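Local coordinates for protein type I modular polyketide synthase (Streptomyces albus subsp. albus, PDB 6IYR) that probably loads an extender acyl unit from its coenzyme A thioester onto an acyl carrier protein, as the acyltransferase domain of salinomycin polyketide synthase module 8, at residues A[162-167]-A[237-242]; A[190-195]-A[243-248]; A[154-159]-A[198-203]; A[231-236]-A[339-344]. All coordinates share one frame; numbering follows the deposited sequence.

Contact 1 of 4, residues A[162-167]-A[237-242]; sequences DALAPY and DAAKVS
The ring of Tyr167 has Lys240 on one face and Pro166 on the other. This is helix packing in the α/β-hydrolase-like part of the acyltransferase fold: the segment that leaves helix 151-164 is laid against helix 235-248. CA of Lys240 stands 3.7 Å above the ring plane of Tyr167, offset toward the rim, in a CH-pi contact whose line to the centroid is 24° off the ring normal, while Pro166 CB, from the same segment as the ring, lies over the centre of the opposite face. The extended chain of Lys240, its CG turned opposite the backbone N (chi1 -179°), runs on past the phenol, and its CD comes to 3.5 Å from Tyr167 OH. No hydrogen bond crosses between the two segments, so the contact rests on carbon packing and the CH-pi pair. One turn back, where the methyls of Ala163 and Ala239 meet, the backbones come close, Leu164 CA lying 5.3 Å from Ala239 CA. Leu164 also reaches Pro193 of helix 188-208. CB of Ala239 is met by Leu164 CD2 at 3.9 Å and by Ala163 CB at 3.7 Å. The shortest approach to the methyl of Ala239 is by a backbone oxygen, Ala163 O lying 3.5 Å from Ala239 CB.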
loop_
_atom_site.group_PDB
_atom_site.type_symbol
_atom_site.label_atom_id
_atom_site.label_comp_id
_atom_site.label_asym_id
_atom_site.label_seq_id
_atom_site.Cartn_x
_atom_site.Cartn_y
_atom_site.Cartn_z
ATOM N N ASP A 162 6.938 19.435 5.571
ATOM C CA ASP A 162 7.412 20.233 6.723
ATOM C C ASP A 162 8.132 19.346 7.741
ATOM O O ASP A 162 9.173 19.734 8.268
ATOM C CB ASP A 162 6.267 20.977 7.425
ATOM C CG ASP A 162 5.596 22.013 6.536
ATOM O OD1 ASP A 162 6.260 22.621 5.660
ATOM O OD2 ASP A 162 4.391 22.234 6.745
ATOM N N ALA A 163 7.591 18.154 7.986
ATOM C CA ALA A 163 8.190 17.243 8.937
ATOM C C ALA A 163 9.603 16.854 8.527
ATOM O O ALA A 163 10.496 16.688 9.373
ATOM C CB ALA A 163 7.312 16.043 9.128
ATOM N N LEU A 164 9.843 16.797 7.225
ATOM C CA LEU A 164 11.096 16.289 6.688
ATOM C C LEU A 164 12.116 17.386 6.643
ATOM O O LEU A 164 13.310 17.127 6.506
ATOM C CB LEU A 164 10.934 15.710 5.236
ATOM C CG LEU A 164 10.334 14.313 5.211
ATOM C CD1 LEU A 164 9.698 14.009 3.870
ATOM C CD2 LEU A 164 11.318 13.208 5.631
ATOM N N ALA A 165 11.649 18.616 6.595
ATOM C CA ALA A 165 12.508 19.706 6.182
ATOM C C ALA A 165 13.740 19.953 7.077
ATOM O O ALA A 165 14.756 20.486 6.608
ATOM C CB ALA A 165 11.703 20.983 6.074
ATOM N N PRO A 166 13.659 19.607 8.365
ATOM C CA PRO A 166 14.887 19.773 9.148
ATOM C C PRO A 166 15.958 18.791 8.730
ATOM O O PRO A 166 17.137 19.008 8.966
ATOM C CB PRO A 166 14.444 19.484 10.573
ATOM C CG PRO A 166 12.965 19.637 10.568
ATOM C CD PRO A 166 12.518 19.219 9.201
ATOM N N TYR A 167 15.569 17.762 8.003
ATOM C CA TYR A 167 16.449 16.618 7.839
ATOM C C TYR A 167 16.977 16.445 6.420
ATOM O O TYR A 167 17.864 15.635 6.166
ATOM C CB TYR A 167 15.748 15.341 8.269
ATOM C CG TYR A 167 15.276 15.387 9.671
ATOM C CD1 TYR A 167 16.184 15.576 10.706
ATOM C CD2 TYR A 167 13.918 15.429 9.961
ATOM C CE1 TYR A 167 15.763 15.728 12.000
ATOM C CE2 TYR A 167 13.487 15.607 11.251
ATOM C CZ TYR A 167 14.416 15.730 12.263
ATOM O OH TYR A 167 13.995 15.885 13.541
ATOM N N ASP A 237 8.683 12.999 14.301
ATOM C CA ASP A 237 9.494 11.858 14.683
ATOM C C ASP A 237 9.541 10.777 13.602
ATOM O O ASP A 237 10.591 10.201 13.382
ATOM C CB ASP A 237 9.030 11.259 16.000
ATOM C CG ASP A 237 9.555 12.063 17.233
ATOM O OD1 ASP A 237 10.433 12.938 17.067
ATOM O OD2 ASP A 237 9.180 11.704 18.360
ATOM N N ALA A 238 8.411 10.471 12.972
ATOM C CA ALA A 238 8.408 9.485 11.900
ATOM C C ALA A 238 9.258 9.964 10.718
ATOM O O ALA A 238 10.044 9.211 10.195
ATOM C CB ALA A 238 6.984 9.131 11.487
ATOM N N ALA A 239 9.260 11.263 10.451
ATOM C CA ALA A 239 10.057 11.806 9.387
ATOM C C ALA A 239 11.531 11.716 9.718
ATOM O O ALA A 239 12.374 11.573 8.841
ATOM C CB ALA A 239 9.688 13.258 9.147
ATOM N N LYS A 240 11.872 12.030 10.955
ATOM C CA LYS A 240 13.227 11.882 11.377
ATOM C C LYS A 240 13.702 10.407 11.202
ATOM O O LYS A 240 14.737 10.168 10.608
ATOM C CB LYS A 240 13.356 12.352 12.819
ATOM C CG LYS A 240 14.745 12.275 13.398
ATOM C CD LYS A 240 14.665 12.672 14.881
ATOM C CE LYS A 240 16.010 13.070 15.447
ATOM N NZ LYS A 240 15.859 13.860 16.697
ATOM N N VAL A 241 12.945 9.441 11.699
ATOM C CA VAL A 241 13.322 8.024 11.525
ATOM C C VAL A 241 13.494 7.690 10.051
ATOM O O VAL A 241 14.528 7.139 9.664
ATOM C CB VAL A 241 12.313 7.067 12.157
ATOM C CG1 VAL A 241 12.682 5.608 11.895
ATOM C CG2 VAL A 241 12.253 7.284 13.667
ATOM N N SER A 242 12.612 8.235 9.207
ATOM C CA SER A 242 12.631 7.884 7.799
ATOM C C SER A 242 13.886 8.426 7.146
ATOM O O SER A 242 14.607 7.693 6.477
ATOM C CB SER A 242 11.389 8.409 7.065
ATOM O OG SER A 242 11.521 8.132 5.672
#

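Contact 2 of 4, residues A[190-195]-A[243-248]; sequences VVQPAL and ALRAKA. With PO4 (phosphate ion), chain B.
The side chains of Gln192 and Arg245 reach from two helices and cross at about a right angle. Both helices belong to the α/β-hydrolase-like core of the acyltransferase fold. They run nearly antiparallel, 159° between their directions and 8.6 Å between the axes of the two segments. The amide plane of Gln192 is turned 60° from the guanidinium plane of Arg245, so the flat groups do not stack; instead the amide comes to the edge of the guanidinium, with Gln192 CD 4.0 Å from Arg245 NH1. The bend of the arginine at chi2 (-128°) carries its end back toward helix 188-208, although its CB does not point there. Behind this polar front the packing is aliphatic. Ala246 CB lies 3.9 Å from Gln192 CB and 4.2 Å from Pro193 CD, and the proline ring sets its CG 3.9 Å from Ala243 CA. Pro193 also marks a kink, since its N makes no bond to the preceding turn. NH2 of Arg245 is held by Asn372 and more weakly by Ser220, the probable nucleophile of a GxSxG elbow; an arginine so placed is consistent with the one that receives the extender carboxylate in related acyltransferases. Tyr320, His323, Gln221 and Ser322 grip a phosphate ion, probably acquired from the crystallisation liquor. NH1 of Arg245 donates to phosphate O2 over 3.2 Å.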
loop_
_atom_site.group_PDB
_atom_site.type_symbol
_atom_site.label_atom_id
_atom_site.label_comp_id
_atom_site.label_asym_id
_atom_site.label_seq_id
_atom_site.Cartn_x
_atom_site.Cartn_y
_atom_site.Cartn_z
ATOM N N VAL A 190 17.014 9.659 -0.607
ATOM C CA VAL A 190 15.950 10.407 -1.309
ATOM C C VAL A 190 14.710 9.531 -1.417
ATOM O O VAL A 190 13.602 9.936 -1.028
ATOM C CB VAL A 190 16.432 10.828 -2.692
ATOM C CG1 VAL A 190 15.318 11.509 -3.493
ATOM C CG2 VAL A 190 17.580 11.803 -2.532
ATOM N N VAL A 191 14.885 8.311 -1.909
ATOM C CA VAL A 191 13.733 7.521 -2.263
ATOM C C VAL A 191 12.939 7.125 -1.035
ATOM O O VAL A 191 11.722 7.077 -1.104
ATOM C CB VAL A 191 14.047 6.326 -3.178
ATOM C CG1 VAL A 191 14.838 5.203 -2.506
ATOM C CG2 VAL A 191 12.766 5.744 -3.720
ATOM N N GLN A 192 13.610 6.766 0.061
ATOM C CA GLN A 192 12.896 6.203 1.201
ATOM C C GLN A 192 11.941 7.223 1.870
ATOM O O GLN A 192 10.776 6.924 2.119
ATOM C CB GLN A 192 13.853 5.543 2.230
ATOM C CG GLN A 192 14.505 4.297 1.651
ATOM C CD GLN A 192 15.193 3.366 2.650
ATOM O OE1 GLN A 192 15.774 2.357 2.265
ATOM N NE2 GLN A 192 15.129 3.686 3.909
ATOM N N PRO A 193 12.412 8.444 2.114
ATOM C CA PRO A 193 11.532 9.427 2.736
ATOM C C PRO A 193 10.411 9.923 1.798
ATOM O O PRO A 193 9.344 10.315 2.279
ATOM C CB PRO A 193 12.460 10.576 3.069
ATOM C CG PRO A 193 13.825 9.976 3.084
ATOM C CD PRO A 193 13.805 8.875 2.092
ATOM N N ALA A 194 10.698 9.996 0.498
ATOM C CA ALA A 194 9.689 10.368 -0.501
ATOM C C ALA A 194 8.553 9.334 -0.480
ATOM O O ALA A 194 7.345 9.656 -0.412
ATOM C CB ALA A 194 10.362 10.426 -1.859
ATOM N N LEU A 195 8.934 8.068 -0.436
ATOM C CA LEU A 195 7.933 7.014 -0.367
ATOM C C LEU A 195 7.172 7.058 0.957
ATOM O O LEU A 195 5.997 6.808 1.002
ATOM C CB LEU A 195 8.537 5.637 -0.549
ATOM C CG LEU A 195 8.815 5.207 -2.001
ATOM C CD1 LEU A 195 9.556 3.853 -2.034
ATOM C CD2 LEU A 195 7.490 5.123 -2.751
ATOM N N ALA A 243 14.159 9.697 7.395
ATOM C CA ALA A 243 15.204 10.397 6.723
ATOM C C ALA A 243 16.571 9.966 7.238
ATOM O O ALA A 243 17.535 9.872 6.478
ATOM C CB ALA A 243 15.026 11.878 6.914
ATOM N N LEU A 244 16.673 9.782 8.541
ATOM C CA LEU A 244 17.988 9.575 9.161
ATOM C C LEU A 244 18.384 8.094 9.068
ATOM O O LEU A 244 19.548 7.736 8.877
ATOM C CB LEU A 244 17.945 10.053 10.624
ATOM C CG LEU A 244 18.449 11.467 10.902
ATOM C CD1 LEU A 244 18.329 12.472 9.778
ATOM C CD2 LEU A 244 17.999 12.051 12.225
ATOM N N ARG A 245 17.406 7.212 9.082
ATOM C CA ARG A 245 17.725 5.815 8.824
ATOM C C ARG A 245 18.163 5.603 7.386
ATOM O O ARG A 245 19.103 4.848 7.144
ATOM C CB ARG A 245 16.528 4.977 9.159
ATOM C CG ARG A 245 16.660 3.480 9.047
ATOM C CD ARG A 245 15.495 3.079 8.194
ATOM N NE ARG A 245 14.956 1.759 8.418
ATOM C CZ ARG A 245 14.621 0.979 7.393
ATOM N NH1 ARG A 245 14.939 1.340 6.107
ATOM N NH2 ARG A 245 14.023 -0.168 7.641
ATOM N N ALA A 246 17.555 6.340 6.451
ATOM C CA ALA A 246 17.912 6.262 5.045
ATOM C C ALA A 246 19.297 6.827 4.786
ATOM O O ALA A 246 20.082 6.272 3.992
ATOM C CB ALA A 246 16.892 6.986 4.174
ATOM N N LYS A 247 19.638 7.893 5.490
ATOM C CA LYS A 247 20.986 8.398 5.353
ATOM C C LYS A 247 22.022 7.377 5.824
ATOM O O LYS A 247 23.076 7.271 5.244
ATOM C CB LYS A 247 21.182 9.684 6.135
ATOM C CG LYS A 247 20.521 10.871 5.476
ATOM C CD LYS A 247 21.161 12.156 5.932
ATOM C CE LYS A 247 20.120 13.146 6.367
ATOM N NZ LYS A 247 19.500 13.717 5.150
ATOM N N ALA A 248 21.769 6.718 6.949
ATOM C CA ALA A 248 22.761 5.774 7.491
ATOM C C ALA A 248 22.993 4.669 6.473
ATOM O O ALA A 248 24.139 4.260 6.222
ATOM C CB ALA A 248 22.276 5.198 8.809
HETATM P P PO4 B . 14.184 -1.453 3.228
HETATM O O1 PO4 B . 13.795 -1.416 1.763
HETATM O O2 PO4 B . 15.461 -0.731 3.694
HETATM O O3 PO4 B . 12.990 -0.800 3.906
HETATM O O4 PO4 B . 14.418 -2.908 3.532
#

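Contact 3 of 4, residues A[154-159]-A[198-203]; sequences ASRLAE and VMVSLA
Arg156 is the first residue of 154-159 to meet helix 198-203, and it lays its aliphatic base over Ser201, with Arg156 CG 3.5 Å from Ser201 OG. The contact is helix-helix packing, 151-164 against 188-208, in the α/β-hydrolase-like part of the acyltransferase fold. The arginine chain then bends at chi2 (50°), carrying the guanidinium past Val200, whose CG1 lies 3.9 Å from Arg156 NE. A water in the guanidinium plane accepts from Arg156 NE at 2.8 Å and donates to Val200 O, bridging the helices. Leu157 follows, and its CD1 packs 3.7 Å from Ser201 OG. The backbone N of Leu157 is also close to that hydroxyl, but the angle is too poor for a hydrogen bond; OG is instead bonded to Ala197 O, within its own helix. The serine sits where the helices come together, its CA 5.4 Å from Arg156 CA. Glu159, one turn on, helps to fix the guanidinium, its OE1 forming an in-plane salt bridge of 2.8 Å with Arg156 NH2. The segment axes approach to 8.6 Å at 147°, roughly antiparallel. Around the pair, Leu157 and Val198 reach Leu176 of helix 172-177, Arg156 and Val200 touch Leu235 at the start of helix 235-248, and helix 222-230 lies against helix 188-208 through Ala225.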
loop_
_atom_site.group_PDB
_atom_site.type_symbol
_atom_site.label_atom_id
_atom_site.label_comp_id
_atom_site.label_asym_id
_atom_site.label_seq_id
_atom_site.Cartn_x
_atom_site.Cartn_y
_atom_site.Cartn_z
ATOM N N ALA A 154 -3.123 16.809 -0.660
ATOM C CA ALA A 154 -2.201 17.897 -0.851
ATOM C C ALA A 154 -1.790 18.436 0.500
ATOM O O ALA A 154 -0.676 18.943 0.677
ATOM C CB ALA A 154 -2.819 18.998 -1.687
ATOM N N SER A 155 -2.688 18.378 1.462
ATOM C CA SER A 155 -2.370 19.056 2.693
ATOM C C SER A 155 -1.591 18.120 3.638
ATOM O O SER A 155 -0.687 18.554 4.337
ATOM C CB SER A 155 -3.633 19.622 3.328
ATOM O OG SER A 155 -3.919 18.952 4.521
ATOM N N ARG A 156 -1.896 16.834 3.597
ATOM C CA ARG A 156 -1.093 15.849 4.333
ATOM C C ARG A 156 0.329 15.733 3.791
ATOM O O ARG A 156 1.292 15.708 4.552
ATOM C CB ARG A 156 -1.779 14.499 4.283
ATOM C CG ARG A 156 -1.200 13.472 5.256
ATOM C CD ARG A 156 -1.082 14.058 6.651
ATOM N NE ARG A 156 -0.962 12.995 7.630
ATOM C CZ ARG A 156 -0.588 13.188 8.890
ATOM N NH1 ARG A 156 -0.513 12.169 9.724
ATOM N NH2 ARG A 156 -0.280 14.387 9.315
ATOM N N LEU A 157 0.470 15.780 2.469
ATOM C CA LEU A 157 1.780 15.739 1.857
ATOM C C LEU A 157 2.574 16.988 2.181
ATOM O O LEU A 157 3.767 16.889 2.419
ATOM C CB LEU A 157 1.699 15.508 0.341
ATOM C CG LEU A 157 3.027 15.086 -0.286
ATOM C CD1 LEU A 157 3.257 13.590 -0.112
ATOM C CD2 LEU A 157 3.100 15.475 -1.760
ATOM N N ALA A 158 1.917 18.143 2.318
ATOM C CA ALA A 158 2.640 19.377 2.687
ATOM C C ALA A 158 3.079 19.321 4.145
ATOM O O ALA A 158 4.149 19.809 4.495
ATOM C CB ALA A 158 1.794 20.633 2.458
ATOM N N GLU A 159 2.274 18.679 4.976
ATOM C CA GLU A 159 2.701 18.405 6.346
ATOM C C GLU A 159 3.898 17.459 6.373
ATOM O O GLU A 159 4.784 17.614 7.229
ATOM C CB GLU A 159 1.555 17.805 7.168
ATOM C CG GLU A 159 0.490 18.818 7.569
ATOM C CD GLU A 159 -0.798 18.171 8.044
ATOM O OE1 GLU A 159 -0.759 17.072 8.628
ATOM O OE2 GLU A 159 -1.863 18.698 7.699
ATOM N N VAL A 198 4.547 9.758 0.680
ATOM C CA VAL A 198 3.458 9.318 -0.192
ATOM C C VAL A 198 2.538 8.360 0.520
ATOM O O VAL A 198 1.324 8.531 0.492
ATOM C CB VAL A 198 3.981 8.694 -1.497
ATOM C CG1 VAL A 198 2.876 7.992 -2.291
ATOM C CG2 VAL A 198 4.672 9.748 -2.326
ATOM N N MET A 199 3.097 7.358 1.172
ATOM C CA MET A 199 2.269 6.369 1.846
ATOM C C MET A 199 1.473 6.962 3.024
ATOM O O MET A 199 0.267 6.653 3.217
ATOM C CB MET A 199 3.111 5.197 2.314
ATOM C CG MET A 199 3.772 4.375 1.199
ATOM S SD MET A 199 4.510 2.857 1.867
ATOM C CE MET A 199 5.960 3.606 2.610
ATOM N N VAL A 200 2.118 7.816 3.806
ATOM C CA VAL A 200 1.405 8.495 4.891
ATOM C C VAL A 200 0.244 9.314 4.299
ATOM O O VAL A 200 -0.846 9.326 4.826
ATOM C CB VAL A 200 2.358 9.372 5.695
ATOM C CG1 VAL A 200 1.588 10.254 6.688
ATOM C CG2 VAL A 200 3.342 8.464 6.437
ATOM N N SER A 201 0.456 9.894 3.136
ATOM C CA SER A 201 -0.517 10.808 2.594
ATOM C C SER A 201 -1.626 10.098 1.867
ATOM O O SER A 201 -2.767 10.479 2.031
ATOM C CB SER A 201 0.143 11.877 1.767
ATOM O OG SER A 201 0.954 12.690 2.625
ATOM N N LEU A 202 -1.327 8.967 1.224
ATOM C CA LEU A 202 -2.360 8.154 0.616
ATOM C C LEU A 202 -3.287 7.576 1.676
ATOM O O LEU A 202 -4.490 7.396 1.448
ATOM C CB LEU A 202 -1.739 7.019 -0.196
ATOM C CG LEU A 202 -0.976 7.435 -1.468
ATOM C CD1 LEU A 202 -0.457 6.188 -2.143
ATOM C CD2 LEU A 202 -1.879 8.183 -2.450
ATOM N N ALA A 203 -2.728 7.206 2.828
ATOM C CA ALA A 203 -3.528 6.568 3.872
ATOM C C ALA A 203 -4.612 7.523 4.401
ATOM O O ALA A 203 -5.693 7.106 4.797
ATOM C CB ALA A 203 -2.639 6.090 5.008
HETATM O O HOH W 1 -1.531 10.243 7.371
#

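Contact 4 of 4, residues A[231-236]-A[339-344]; sequences GALSLG and SGIAPR
Arg344 folds back over the turn 231-234 because two torsions are set for it: CG sits between the backbone N and the carbonyl carbon (chi1 71°), and the chain bends at chi2 (-122°). NE is thereby delivered to Gly231 O, donating over 3.1 Å, with the carbonyl oxygen close to the guanidinium plane. The same residue's backbone N donates to Ala232 O at 2.8 Å, so one arginine grips two successive carbonyls where the chain leaves helix 222-230. Gly231, the first residue beyond that helix's conformation, has a positive phi that favours glycine. One guanidinium face is laid over the Leu233-Ser234 peptide: Ser234 N stands 3.7 Å above its plane, over the centre, and Leu233 C nearer the rim. That amide has its own partner, a water that accepts from Ser234 N at 2.9 Å and donates to Ala342 O at 2.6 Å. Ser234 is the N-cap of helix 235-248, its OG accepting from Asp237 N. On the apolar side Leu233 CD2 packs 4.0 Å from Pro343 CB, the two side chains lying side by side, and reaches Ile341 CD1 at 4.3 Å. Within the acyltransferase domain, the loop after helix 331-337 is thus joined to the 222-230/235-248 turn by two hydrogen bonds to backbone carbonyls and by the Leu233 packing, and the arginine's positive charge would probably be favoured by the carbonyl oxygens beside it.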
loop_
_atom_site.group_PDB
_atom_site.type_symbol
_atom_site.label_atom_id
_atom_site.label_comp_id
_atom_site.label_asym_id
_atom_site.label_seq_id
_atom_site.Cartn_x
_atom_site.Cartn_y
_atom_site.Cartn_z
ATOM N N GLY A 231 -0.281 6.627 14.869
ATOM C CA GLY A 231 -0.118 7.606 15.925
ATOM C C GLY A 231 0.938 7.225 16.950
ATOM O O GLY A 231 1.151 7.957 17.896
ATOM N N ALA A 232 1.682 6.147 16.715
ATOM C CA ALA A 232 2.769 5.766 17.631
ATOM C C ALA A 232 4.014 6.656 17.533
ATOM O O ALA A 232 4.797 6.798 18.496
ATOM C CB ALA A 232 3.114 4.317 17.447
ATOM N N LEU A 233 4.140 7.363 16.423
ATOM C CA LEU A 233 5.086 8.473 16.345
ATOM C C LEU A 233 4.365 9.678 15.814
ATOM O O LEU A 233 3.465 9.532 14.969
ATOM C CB LEU A 233 6.247 8.165 15.378
ATOM C CG LEU A 233 7.181 6.996 15.742
ATOM C CD1 LEU A 233 8.108 6.637 14.574
ATOM C CD2 LEU A 233 7.999 7.369 16.961
ATOM N N SER A 234 4.825 10.857 16.242
ATOM C CA SER A 234 4.400 12.094 15.645
ATOM C C SER A 234 4.929 12.098 14.249
ATOM O O SER A 234 5.930 11.431 13.956
ATOM C CB SER A 234 4.956 13.317 16.393
ATOM O OG SER A 234 6.386 13.357 16.388
ATOM N N LEU A 235 4.398 13.005 13.450
ATOM C CA LEU A 235 4.829 13.115 12.068
ATOM C C LEU A 235 6.286 13.539 12.040
ATOM O O LEU A 235 7.046 13.078 11.211
ATOM C CB LEU A 235 4.012 14.171 11.345
ATOM C CG LEU A 235 3.380 13.885 9.988
ATOM C CD1 LEU A 235 3.591 15.029 9.019
ATOM C CD2 LEU A 235 3.730 12.557 9.373
ATOM N N GLY A 236 6.647 14.476 12.910
ATOM C CA GLY A 236 8.032 14.936 13.015
ATOM C C GLY A 236 9.028 13.812 13.317
ATOM O O GLY A 236 10.134 13.776 12.769
ATOM N N SER A 339 18.084 8.673 18.989
ATOM C CA SER A 339 17.944 8.572 20.441
ATOM C C SER A 339 16.841 9.496 20.973
ATOM O O SER A 339 16.302 9.251 22.046
ATOM C CB SER A 339 19.256 8.919 21.138
ATOM O OG SER A 339 19.563 10.275 20.876
ATOM N N GLY A 340 16.540 10.568 20.248
ATOM C CA GLY A 340 15.648 11.597 20.767
ATOM C C GLY A 340 14.167 11.429 20.480
ATOM O O GLY A 340 13.367 12.204 20.971
ATOM N N ILE A 341 13.763 10.446 19.682
ATOM C CA ILE A 341 12.342 10.352 19.359
ATOM C C ILE A 341 11.542 9.985 20.610
ATOM O O ILE A 341 12.072 9.356 21.517
ATOM C CB ILE A 341 12.062 9.343 18.211
ATOM C CG1 ILE A 341 12.560 7.944 18.567
ATOM C CG2 ILE A 341 12.760 9.797 16.940
ATOM C CD1 ILE A 341 12.249 6.894 17.497
ATOM N N ALA A 342 10.237 10.230 20.563
ATOM C CA ALA A 342 9.333 9.949 21.670
ATOM C C ALA A 342 8.127 9.146 21.202
ATOM O O ALA A 342 7.057 9.701 20.947
ATOM C CB ALA A 342 8.865 11.257 22.317
ATOM N N PRO A 343 8.260 7.817 21.168
ATOM C CA PRO A 343 7.127 7.072 20.710
ATOM C C PRO A 343 6.018 7.114 21.745
ATOM O O PRO A 343 6.283 7.250 22.917
ATOM C CB PRO A 343 7.668 5.648 20.568
ATOM C CG PRO A 343 8.888 5.603 21.379
ATOM C CD PRO A 343 9.449 6.974 21.344
ATOM N N ARG A 344 4.807 6.816 21.337
ATOM C CA ARG A 344 3.703 6.945 22.240
ATOM C C ARG A 344 2.642 5.989 21.801
ATOM O O ARG A 344 2.880 5.186 20.903
ATOM C CB ARG A 344 3.216 8.377 22.227
ATOM C CG ARG A 344 2.522 8.756 20.944
ATOM C CD ARG A 344 3.204 9.920 20.288
ATOM N NE ARG A 344 2.375 10.462 19.216
ATOM C CZ ARG A 344 2.368 11.743 18.857
ATOM N NH1 ARG A 344 1.590 12.157 17.866
ATOM N NH2 ARG A 344 3.192 12.597 19.441
HETATM O O HOH W 2 6.690 10.698 18.521
#

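Overall arrangement
Helix 235-248 joins three of the four contacts: contact 4 at its start, contact 1 along its middle and contact 2 toward its end. The centres of contacts 1 and 2 are about 9 Å apart, and Tyr167 O probably accepts a hydrogen bond from Lys247 NZ at 2.7 Å. Contacts 4 and 1 have centres about 10 Å apart, tied by a probable bond of 2.9 Å between Asp237 OD2 and Ala342 N. Contact 3 packs helix 151-164, used by contact 1, on helix 188-208, used by contact 2, and reaches contact 4 through Leu235. Contact 2 borders the phosphate and the probable nucleophile elbow; contact 4, its centre about 17 Å from that of contact 2, is structural packing.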